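UDP-N-acetylenolpyruvoylglucosamine reductase (Listeria monocytogenes, PDB 3TX1) reduces UDP-N-acetyl-3-O-(1-carboxyvinyl)-alpha-D-glucosamine to UDP-N-acetyl-alpha-D-muramate with NADPH and bound FAD, a step in making peptidoglycan for the cell wall. Local coordinates at residues I117-G122 / G148-A153; A153-A158 / S196-K201; A172-Q177 / K201-L206. All coordinates share one frame; numbering follows the deposited sequence.

In the fold
All three contacts lie within the FAD-binding PCMH-type range, and each touches FAD. Interaction 1 joins the end of strand 116-120 to the start of helix 150-156. Interaction 2 takes the other end of that helix and sets it against the loop before strand 204-214. Interaction 3 pairs strand 169-175 with strand 204-214, which is also the neighbour of strand 116-120 in the antiparallel sheet. Along the chain, interaction 1 closes before the other two open, and interactions 2 and 3 interleave. Their centres are 10 to 12 Å apart. Together they place the helix and strand 204-214 beside the cofactor, at its pyrophosphate, ribose and adenine.

Interaction 1: I117-G122 / G148-A153; sequences IVAMSG and GSIGGA. With FAD (flavin-adenine dinucleotide), chain B.
Ser121 O takes the backbone N-H of Gly151 in a 2.9 Å hydrogen bond. This bond ties the end of strand 116-120 to the first turn of helix 150-156. Beside it, Ile150 lies over the backbone of the strand, with its CB 3.4 Å from Met120 O. Its CG1 stands anti to the carbonyl carbon (chi1 -73°) and reaches CB of Ala119 at 4.1 Å. Leu125 and Thr128 of helix 125-134 and Ala208 and Phe210 of strand 204-214 also touch Ile150.

Ser149 is the N-cap of the helix. Its OG accepts from Gly152 N at 2.9 Å and also donates to FAD O1P at 2.9 Å. Its backbone N meets the same oxygen at 2.8 Å, with a nearly straight N-H...O angle of 164°. Two bonds from one residue therefore grip a single phosphate oxygen. Gly148, Gly151 and Gly152 let the cofactor come close to the main chain, and Gly151 CA lies 3.3 Å from FAD N6A. The helix N-terminus faces the pyrophosphate, so its dipole probably helps to offset the phosphate charge.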
# COMPACT_ATOMS: atom_id res chain seq x y z
N ILE A 117 -17.60 -5.43 -9.45
CA ILE A 117 -16.47 -6.26 -9.05
C ILE A 117 -16.22 -6.32 -7.52
O ILE A 117 -16.15 -5.28 -6.84
CB ILE A 117 -15.20 -5.93 -9.87
CG1 ILE A 117 -15.35 -6.54 -11.28
CG2 ILE A 117 -13.96 -6.48 -9.20
CD1 ILE A 117 -14.28 -6.16 -12.26
N VAL A 118 -16.17 -7.55 -7.01
CA VAL A 118 -15.88 -7.81 -5.59
C VAL A 118 -14.55 -8.50 -5.48
O VAL A 118 -14.33 -9.54 -6.12
CB VAL A 118 -17.01 -8.62 -4.86
CG1 VAL A 118 -16.44 -9.81 -4.07
CG2 VAL A 118 -17.81 -7.70 -3.94
N ALA A 119 -13.67 -7.91 -4.66
CA ALA A 119 -12.32 -8.42 -4.42
C ALA A 119 -11.96 -8.38 -2.96
O ALA A 119 -12.28 -7.42 -2.27
CB ALA A 119 -11.31 -7.61 -5.21
N MET A 120 -11.27 -9.42 -2.49
CA MET A 120 -10.83 -9.49 -1.11
C MET A 120 -9.63 -8.55 -0.84
O MET A 120 -8.93 -8.15 -1.78
CB MET A 120 -10.55 -10.92 -0.71
CG MET A 120 -11.83 -11.64 -0.35
SD MET A 120 -11.47 -13.30 0.20
CE MET A 120 -12.97 -13.64 1.10
N SER A 121 -9.37 -8.22 0.42
CA SER A 121 -8.39 -7.18 0.69
C SER A 121 -6.95 -7.57 0.46
O SER A 121 -6.06 -6.70 0.47
CB SER A 121 -8.58 -6.63 2.09
OG SER A 121 -8.17 -7.60 3.02
N GLY A 122 -6.74 -8.86 0.24
CA GLY A 122 -5.39 -9.41 0.05
C GLY A 122 -5.11 -9.57 -1.43
O GLY A 122 -4.01 -9.95 -1.82
N GLY A 148 0.52 -3.25 -4.99
CA GLY A 148 -0.12 -3.34 -3.69
C GLY A 148 -1.43 -4.10 -3.64
O GLY A 148 -1.93 -4.58 -4.65
N SER A 149 -1.98 -4.17 -2.43
CA SER A 149 -3.20 -4.91 -2.17
C SER A 149 -4.43 -4.03 -2.22
O SER A 149 -4.34 -2.81 -2.07
CB SER A 149 -3.12 -5.52 -0.75
OG SER A 149 -3.53 -4.58 0.27
N ILE A 150 -5.59 -4.68 -2.33
CA ILE A 150 -6.89 -3.97 -2.31
C ILE A 150 -7.08 -3.27 -0.97
O ILE A 150 -7.59 -2.15 -0.92
CB ILE A 150 -8.07 -4.93 -2.57
CG1 ILE A 150 -8.10 -5.34 -4.04
CG2 ILE A 150 -9.39 -4.26 -2.23
CD1 ILE A 150 -8.33 -4.19 -5.03
N GLY A 151 -6.66 -3.92 0.11
CA GLY A 151 -6.78 -3.30 1.40
C GLY A 151 -6.00 -2.01 1.44
O GLY A 151 -6.46 -1.05 2.04
N GLY A 152 -4.82 -1.99 0.82
CA GLY A 152 -3.96 -0.79 0.85
C GLY A 152 -4.60 0.27 -0.01
O GLY A 152 -4.67 1.46 0.35
N ALA A 153 -5.11 -0.19 -1.16
CA ALA A 153 -5.83 0.69 -2.07
C ALA A 153 -6.97 1.44 -1.37
O ALA A 153 -7.07 2.67 -1.50
CB ALA A 153 -6.37 -0.08 -3.26
PA FAD B . 0.96 -1.10 2.32
O1A FAD B . 1.18 -2.50 2.79
O2A FAD B . 2.12 -0.31 1.78
O5B FAD B . 0.40 -0.22 3.53
C5B FAD B . -0.31 0.92 3.08
C4B FAD B . -1.23 1.49 4.14
O4B FAD B . -2.51 0.87 4.07
C3B FAD B . -0.77 1.33 5.57
O3B FAD B . -1.39 2.41 6.32
C2B FAD B . -1.44 0.00 5.94
O2B FAD B . -1.63 -0.30 7.34
C1B FAD B . -2.79 0.20 5.30
N9A FAD B . -3.35 -1.08 4.92
C8A FAD B . -2.80 -2.03 4.14
N7A FAD B . -3.71 -3.03 3.97
C5A FAD B . -4.85 -2.73 4.62
C6A FAD B . -6.18 -3.34 4.89
N6A FAD B . -6.55 -4.56 4.41
N1A FAD B . -7.04 -2.63 5.65
C2A FAD B . -6.75 -1.44 6.14
N3A FAD B . -5.57 -0.83 5.97
C4A FAD B . -4.60 -1.42 5.24
N1 FAD B . -0.17 4.77 -5.24
C2 FAD B . -1.07 5.46 -5.99
O2 FAD B . -2.10 5.89 -5.46
N3 FAD B . -0.94 5.67 -7.31
C4 FAD B . 0.10 5.27 -8.01
O4 FAD B . 0.20 5.52 -9.23
C4X FAD B . 1.12 4.51 -7.27
N5 FAD B . 2.20 4.06 -7.90
C5X FAD B . 3.16 3.37 -7.27
C6 FAD B . 4.24 2.92 -8.00
C7 FAD B . 5.24 2.19 -7.40
C7M FAD B . 6.41 1.72 -8.21
C8 FAD B . 5.09 1.90 -5.96
C8M FAD B . 6.13 1.12 -5.23
C9 FAD B . 4.02 2.35 -5.23
C9A FAD B . 3.04 3.09 -5.84
N10 FAD B . 1.90 3.55 -5.12
C10 FAD B . 0.93 4.28 -5.82
C1' FAD B . 1.78 3.29 -3.68
C2' FAD B . 1.05 2.00 -3.39
O2' FAD B . 1.02 1.18 -4.56
C3' FAD B . -0.39 2.26 -3.00
O3' FAD B . -0.36 3.17 -1.91
C4' FAD B . -1.06 0.96 -2.58
O4' FAD B . -2.49 1.04 -2.69
C5' FAD B . -0.64 0.50 -1.19
O5' FAD B . -0.86 -0.89 -1.13
P FAD B . -0.22 -1.85 -0.05
O1P FAD B . -1.12 -3.03 -0.02
O2P FAD B . 1.20 -1.99 -0.48
O3P FAD B . -0.25 -1.04 1.29

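Interaction 2: A153-A158 / S196-K201. With FAD (flavin-adenine dinucleotide), chain B; SO4 (sulfate ion), chain E.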
# COMPACT_ATOMS: atom_id res chain seq x y z
N ALA A 153 -5.11 -0.19 -1.16
CA ALA A 153 -5.83 0.69 -2.07
C ALA A 153 -6.97 1.44 -1.37
O ALA A 153 -7.07 2.67 -1.50
CB ALA A 153 -6.37 -0.08 -3.26
N LEU A 154 -7.84 0.75 -0.64
CA LEU A 154 -8.94 1.50 -0.03
C LEU A 154 -8.40 2.42 1.07
O LEU A 154 -8.89 3.54 1.30
CB LEU A 154 -10.05 0.63 0.52
CG LEU A 154 -10.64 -0.45 -0.36
CD1 LEU A 154 -12.09 -0.61 0.03
CD2 LEU A 154 -10.55 -0.18 -1.84
N HIS A 155 -7.37 1.93 1.75
CA HIS A 155 -6.84 2.69 2.83
C HIS A 155 -6.27 3.99 2.30
O HIS A 155 -6.47 5.05 2.88
CB HIS A 155 -5.83 1.89 3.63
CG HIS A 155 -5.34 2.62 4.82
ND1 HIS A 155 -5.99 2.59 6.01
CD2 HIS A 155 -4.29 3.52 4.97
CE1 HIS A 155 -5.35 3.39 6.89
NE2 HIS A 155 -4.30 3.95 6.26
N MET A 156 -5.61 3.92 1.15
CA MET A 156 -4.97 5.09 0.58
C MET A 156 -5.79 5.89 -0.44
O MET A 156 -5.31 6.88 -0.97
CB MET A 156 -3.73 4.60 -0.16
CG MET A 156 -2.71 3.90 0.70
SD MET A 156 -2.10 5.00 1.99
CE MET A 156 -2.01 6.56 1.12
N ASN A 157 -7.03 5.48 -0.70
CA ASN A 157 -7.79 6.04 -1.82
C ASN A 157 -6.83 6.20 -3.00
O ASN A 157 -6.64 7.29 -3.58
CB ASN A 157 -8.53 7.34 -1.54
CG ASN A 157 -9.56 7.62 -2.63
OD1 ASN A 157 -10.10 6.68 -3.25
ND2 ASN A 157 -9.82 8.91 -2.89
N ALA A 158 -6.24 5.06 -3.33
CA ALA A 158 -5.23 4.96 -4.35
C ALA A 158 -5.73 5.54 -5.67
O ALA A 158 -6.86 5.30 -6.08
CB ALA A 158 -4.81 3.50 -4.48
N SER A 196 -9.41 8.81 2.29
CA SER A 196 -10.38 7.77 2.68
C SER A 196 -10.82 7.90 4.13
O SER A 196 -9.99 8.15 5.00
CB SER A 196 -9.84 6.33 2.45
OG SER A 196 -8.98 5.89 3.51
N THR A 197 -12.13 7.71 4.37
CA THR A 197 -12.69 7.70 5.72
C THR A 197 -12.31 6.38 6.40
O THR A 197 -12.42 6.23 7.60
CB THR A 197 -14.23 7.99 5.75
OG1 THR A 197 -14.93 7.08 4.90
CG2 THR A 197 -14.52 9.43 5.28
N ILE A 198 -11.82 5.43 5.58
CA ILE A 198 -11.27 4.15 6.04
C ILE A 198 -10.02 4.39 6.89
O ILE A 198 -9.84 3.72 7.91
CB ILE A 198 -10.86 3.25 4.85
CG1 ILE A 198 -11.91 2.18 4.56
CG2 ILE A 198 -9.62 2.44 5.21
CD1 ILE A 198 -13.34 2.65 4.65
N ALA A 199 -9.18 5.33 6.44
CA ALA A 199 -7.94 5.72 7.13
C ALA A 199 -8.25 6.14 8.58
O ALA A 199 -7.74 5.54 9.54
CB ALA A 199 -7.25 6.84 6.37
N GLU A 200 -9.09 7.16 8.72
CA GLU A 200 -9.60 7.50 10.04
C GLU A 200 -10.56 6.37 10.28
O GLU A 200 -10.82 5.59 9.38
CB GLU A 200 -10.35 8.82 10.03
CG GLU A 200 -9.45 10.04 10.11
CD GLU A 200 -10.26 11.31 10.24
OE1 GLU A 200 -11.33 11.37 9.60
OE2 GLU A 200 -9.84 12.22 10.98
N LYS A 201 -11.11 6.27 11.48
CA LYS A 201 -12.01 5.17 11.78
C LYS A 201 -11.25 3.85 11.78
O LYS A 201 -11.78 2.83 12.18
CB LYS A 201 -13.14 5.05 10.75
CG LYS A 201 -13.85 6.37 10.53
CD LYS A 201 -15.28 6.26 10.03
CE LYS A 201 -15.93 7.64 10.12
NZ LYS A 201 -17.42 7.65 10.10
PA FAD B . 0.96 -1.10 2.32
O1A FAD B . 1.18 -2.50 2.79
O2A FAD B . 2.12 -0.31 1.78
O5B FAD B . 0.40 -0.22 3.53
C5B FAD B . -0.31 0.92 3.08
C4B FAD B . -1.23 1.49 4.14
O4B FAD B . -2.51 0.87 4.07
C3B FAD B . -0.77 1.33 5.57
O3B FAD B . -1.39 2.41 6.32
C2B FAD B . -1.44 0.00 5.94
O2B FAD B . -1.63 -0.30 7.34
C1B FAD B . -2.79 0.20 5.30
N9A FAD B . -3.35 -1.08 4.92
C8A FAD B . -2.80 -2.03 4.14
N7A FAD B . -3.71 -3.03 3.97
C5A FAD B . -4.85 -2.73 4.62
C6A FAD B . -6.18 -3.34 4.89
N6A FAD B . -6.55 -4.56 4.41
N1A FAD B . -7.04 -2.63 5.65
C2A FAD B . -6.75 -1.44 6.14
N3A FAD B . -5.57 -0.83 5.97
C4A FAD B . -4.60 -1.42 5.24
N1 FAD B . -0.17 4.77 -5.24
C2 FAD B . -1.07 5.46 -5.99
O2 FAD B . -2.10 5.89 -5.46
N3 FAD B . -0.94 5.67 -7.31
C4 FAD B . 0.10 5.27 -8.01
O4 FAD B . 0.20 5.52 -9.23
C4X FAD B . 1.12 4.51 -7.27
N5 FAD B . 2.20 4.06 -7.90
C5X FAD B . 3.16 3.37 -7.27
C6 FAD B . 4.24 2.92 -8.00
C7 FAD B . 5.24 2.19 -7.40
C7M FAD B . 6.41 1.72 -8.21
C8 FAD B . 5.09 1.90 -5.96
C8M FAD B . 6.13 1.12 -5.23
C9 FAD B . 4.02 2.35 -5.23
C9A FAD B . 3.04 3.09 -5.84
N10 FAD B . 1.90 3.55 -5.12
C10 FAD B . 0.93 4.28 -5.82
C1' FAD B . 1.78 3.29 -3.68
C2' FAD B . 1.05 2.00 -3.39
O2' FAD B . 1.02 1.18 -4.56
C3' FAD B . -0.39 2.26 -3.00
O3' FAD B . -0.36 3.17 -1.91
C4' FAD B . -1.06 0.96 -2.58
O4' FAD B . -2.49 1.04 -2.69
C5' FAD B . -0.64 0.50 -1.19
O5' FAD B . -0.86 -0.89 -1.13
P FAD B . -0.22 -1.85 -0.05
O1P FAD B . -1.12 -3.03 -0.02
O2P FAD B . 1.20 -1.99 -0.48
O3P FAD B . -0.25 -1.04 1.29
S SO4 E . -3.11 6.28 8.51
O1 SO4 E . -4.45 5.78 8.91
O2 SO4 E . -3.22 6.98 7.20
O3 SO4 E . -2.60 7.20 9.55
O4 SO4 E . -2.15 5.16 8.38
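His155 lays one face of its imidazole against the adenosine ribose of FAD, where C1B lies 3.5 Å above the ring plane, off to one side of its centre. Ala199 CB covers the opposite face in a CH-pi contact, 4.3 Å from the ring centroid and 25° off the normal. CG stands anti to the backbone N (chi1 -175°), which carries the ring out between the ribose and the loop. Ile198 CG2 comes in obliquely, 3.7 Å from ND1. At the far end of the ring, NE2 makes weak hydrogen bonds to O2 and O4 of a sulfate, probably from the crystallisation liquor. Lys316 also binds this ion.

Helix 150-156 finishes here in a Schellman motif, with Asn157 at positive phi (40°). Ser196 OG donates to His155 O in this last turn at 2.7 Å, from well above the carbonyl plane. The same OG accepts from Ala199 N at 3.0 Å, an ST motif. Asn157 OD1 is hydrogen-bonded to Ser166 N, and its side chain is about 6 Å from that of Arg194, a predicted active-site residue.

Interaction 3: A172-Q177 / K201-L206; sequences ATVLTQ and KNYIVL. With FAD (flavin-adenine dinucleotide), chain B.
Val174 packs its CG1 against CB and CG of Tyr203, and the two side chains cross at about a right angle. Val174 is in strand 169-175, and Tyr203 comes just before strand 204-214; the two strands pair antiparallel in the sheet of the FAD-binding domain. Val174 CG2 also meets CG2 of Val205, its non-hydrogen-bonded partner, on one face of the sheet. The other face carries Leu175 and Ile204, a hydrogen-bonded pair. With CG anti to the carbonyl carbon (chi1 -70°), Leu175 brings that atom to 3.5 Å from Leu206 CD1; Ala67 and Val71 of helix 64-76 also touch it.

Three backbone bonds join the strands. Leu175 N donates to Ile204 O and Ile204 N returns to Leu175 O. Leu206 N adds a 2.7 Å bond to Thr173 O. The Thr173 hydroxyl is hydrogen-bonded to Asp207. Thr176 CG2 lies 4.0 Å from CE1 of the Tyr203 ring, while Leu175 O is at the edge of that ring. At Val205 the backbone turned away from strand 169-175 meets the adenine. FAD N6A donates to Val205 O at 3.1 Å, and Val205 N donates to FAD N1A at 3.0 Å.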
# COMPACT_ATOMS: atom_id res chain seq x y z
N ALA A 172 -17.68 -1.82 0.88
CA ALA A 172 -16.56 -2.50 1.49
C ALA A 172 -16.97 -3.27 2.73
O ALA A 172 -17.87 -2.84 3.48
CB ALA A 172 -15.48 -1.50 1.84
N THR A 173 -16.33 -4.42 2.93
CA THR A 173 -16.50 -5.17 4.16
C THR A 173 -15.30 -4.87 5.04
O THR A 173 -14.16 -5.00 4.61
CB THR A 173 -16.54 -6.68 3.95
OG1 THR A 173 -17.53 -6.98 2.97
CG2 THR A 173 -16.91 -7.38 5.26
N VAL A 174 -15.56 -4.54 6.28
CA VAL A 174 -14.52 -4.10 7.14
C VAL A 174 -14.60 -4.64 8.59
O VAL A 174 -15.63 -5.16 9.01
CB VAL A 174 -14.60 -2.57 7.08
CG1 VAL A 174 -14.63 -1.92 8.46
CG2 VAL A 174 -13.54 -2.01 6.17
N LEU A 175 -13.49 -4.54 9.32
CA LEU A 175 -13.44 -4.87 10.73
C LEU A 175 -13.11 -3.65 11.53
O LEU A 175 -12.13 -2.95 11.28
CB LEU A 175 -12.43 -5.97 11.06
CG LEU A 175 -12.67 -7.43 10.59
CD1 LEU A 175 -11.72 -8.38 11.31
CD2 LEU A 175 -14.10 -7.93 10.80
N THR A 176 -13.95 -3.37 12.51
CA THR A 176 -13.70 -2.28 13.42
C THR A 176 -12.60 -2.73 14.38
O THR A 176 -12.27 -3.92 14.47
CB THR A 176 -14.96 -1.90 14.19
OG1 THR A 176 -15.29 -2.93 15.11
CG2 THR A 176 -16.13 -1.71 13.23
N GLN A 177 -12.02 -1.78 15.10
CA GLN A 177 -10.93 -2.10 16.01
C GLN A 177 -11.31 -3.11 17.08
O GLN A 177 -10.43 -3.77 17.65
CB GLN A 177 -10.35 -0.84 16.65
CG GLN A 177 -9.40 -0.05 15.75
CD GLN A 177 -8.62 1.00 16.54
OE1 GLN A 177 -9.00 1.39 17.65
NE2 GLN A 177 -7.52 1.47 15.96
N LYS A 201 -11.11 6.27 11.48
CA LYS A 201 -12.01 5.17 11.78
C LYS A 201 -11.25 3.85 11.78
O LYS A 201 -11.78 2.83 12.18
CB LYS A 201 -13.14 5.05 10.75
CG LYS A 201 -13.85 6.37 10.53
CD LYS A 201 -15.28 6.26 10.03
CE LYS A 201 -15.93 7.64 10.12
NZ LYS A 201 -17.42 7.65 10.10
N ASN A 202 -9.99 3.90 11.36
CA ASN A 202 -9.10 2.73 11.40
C ASN A 202 -9.67 1.34 11.10
O ASN A 202 -9.41 0.38 11.83
CB ASN A 202 -8.47 2.74 12.79
CG ASN A 202 -8.00 4.12 13.19
OD1 ASN A 202 -8.09 5.07 12.42
ND2 ASN A 202 -7.50 4.24 14.42
N TYR A 203 -10.41 1.25 10.00
CA TYR A 203 -11.03 -0.01 9.59
C TYR A 203 -10.06 -0.97 8.93
O TYR A 203 -9.17 -0.53 8.22
CB TYR A 203 -12.17 0.27 8.63
CG TYR A 203 -13.34 1.03 9.24
CD1 TYR A 203 -13.82 0.74 10.53
CD2 TYR A 203 -14.01 1.99 8.51
CE1 TYR A 203 -14.91 1.41 11.06
CE2 TYR A 203 -15.10 2.67 9.04
CZ TYR A 203 -15.55 2.38 10.30
OH TYR A 203 -16.64 3.07 10.79
N ILE A 204 -10.21 -2.26 9.20
CA ILE A 204 -9.41 -3.30 8.51
C ILE A 204 -10.27 -3.77 7.34
O ILE A 204 -11.30 -4.40 7.52
CB ILE A 204 -9.02 -4.52 9.39
CG1 ILE A 204 -8.01 -4.15 10.48
CG2 ILE A 204 -8.39 -5.62 8.55
CD1 ILE A 204 -8.61 -3.64 11.78
N VAL A 205 -9.86 -3.45 6.14
CA VAL A 205 -10.63 -3.83 4.99
C VAL A 205 -10.51 -5.32 4.76
O VAL A 205 -9.39 -5.83 4.77
CB VAL A 205 -10.07 -3.11 3.75
CG1 VAL A 205 -10.80 -3.52 2.46
CG2 VAL A 205 -10.09 -1.61 3.99
N LEU A 206 -11.65 -6.00 4.58
CA LEU A 206 -11.67 -7.42 4.21
C LEU A 206 -11.99 -7.68 2.72
O LEU A 206 -11.41 -8.57 2.11
CB LEU A 206 -12.59 -8.21 5.10
CG LEU A 206 -12.16 -8.23 6.56
CD1 LEU A 206 -13.24 -8.87 7.40
CD2 LEU A 206 -10.85 -8.97 6.74
PA FAD B . 0.96 -1.10 2.32
O1A FAD B . 1.18 -2.50 2.79
O2A FAD B . 2.12 -0.31 1.78
O5B FAD B . 0.40 -0.22 3.53
C5B FAD B . -0.31 0.92 3.08
C4B FAD B . -1.23 1.49 4.14
O4B FAD B . -2.51 0.87 4.07
C3B FAD B . -0.77 1.33 5.57
O3B FAD B . -1.39 2.41 6.32
C2B FAD B . -1.44 0.00 5.94
O2B FAD B . -1.63 -0.30 7.34
C1B FAD B . -2.79 0.20 5.30
N9A FAD B . -3.35 -1.08 4.92
C8A FAD B . -2.80 -2.03 4.14
N7A FAD B . -3.71 -3.03 3.97
C5A FAD B . -4.85 -2.73 4.62
C6A FAD B . -6.18 -3.34 4.89
N6A FAD B . -6.55 -4.56 4.41
N1A FAD B . -7.04 -2.63 5.65
C2A FAD B . -6.75 -1.44 6.14
N3A FAD B . -5.57 -0.83 5.97
C4A FAD B . -4.60 -1.42 5.24
N1 FAD B . -0.17 4.77 -5.24
C2 FAD B . -1.07 5.46 -5.99
O2 FAD B . -2.10 5.89 -5.46
N3 FAD B . -0.94 5.67 -7.31
C4 FAD B . 0.10 5.27 -8.01
O4 FAD B . 0.20 5.52 -9.23
C4X FAD B . 1.12 4.51 -7.27
N5 FAD B . 2.20 4.06 -7.90
C5X FAD B . 3.16 3.37 -7.27
C6 FAD B . 4.24 2.92 -8.00
C7 FAD B . 5.24 2.19 -7.40
C7M FAD B . 6.41 1.72 -8.21
C8 FAD B . 5.09 1.90 -5.96
C8M FAD B . 6.13 1.12 -5.23
C9 FAD B . 4.02 2.35 -5.23
C9A FAD B . 3.04 3.09 -5.84
N10 FAD B . 1.90 3.55 -5.12
C10 FAD B . 0.93 4.28 -5.82
C1' FAD B . 1.78 3.29 -3.68
C2' FAD B . 1.05 2.00 -3.39
O2' FAD B . 1.02 1.18 -4.56
C3' FAD B . -0.39 2.26 -3.00
O3' FAD B . -0.36 3.17 -1.91
C4' FAD B . -1.06 0.96 -2.58
O4' FAD B . -2.49 1.04 -2.69
C5' FAD B . -0.64 0.50 -1.19
O5' FAD B . -0.86 -0.89 -1.13
P FAD B . -0.22 -1.85 -0.05
O1P FAD B . -1.12 -3.03 -0.02
O2P FAD B . 1.20 -1.99 -0.48
O3P FAD B . -0.25 -1.04 1.29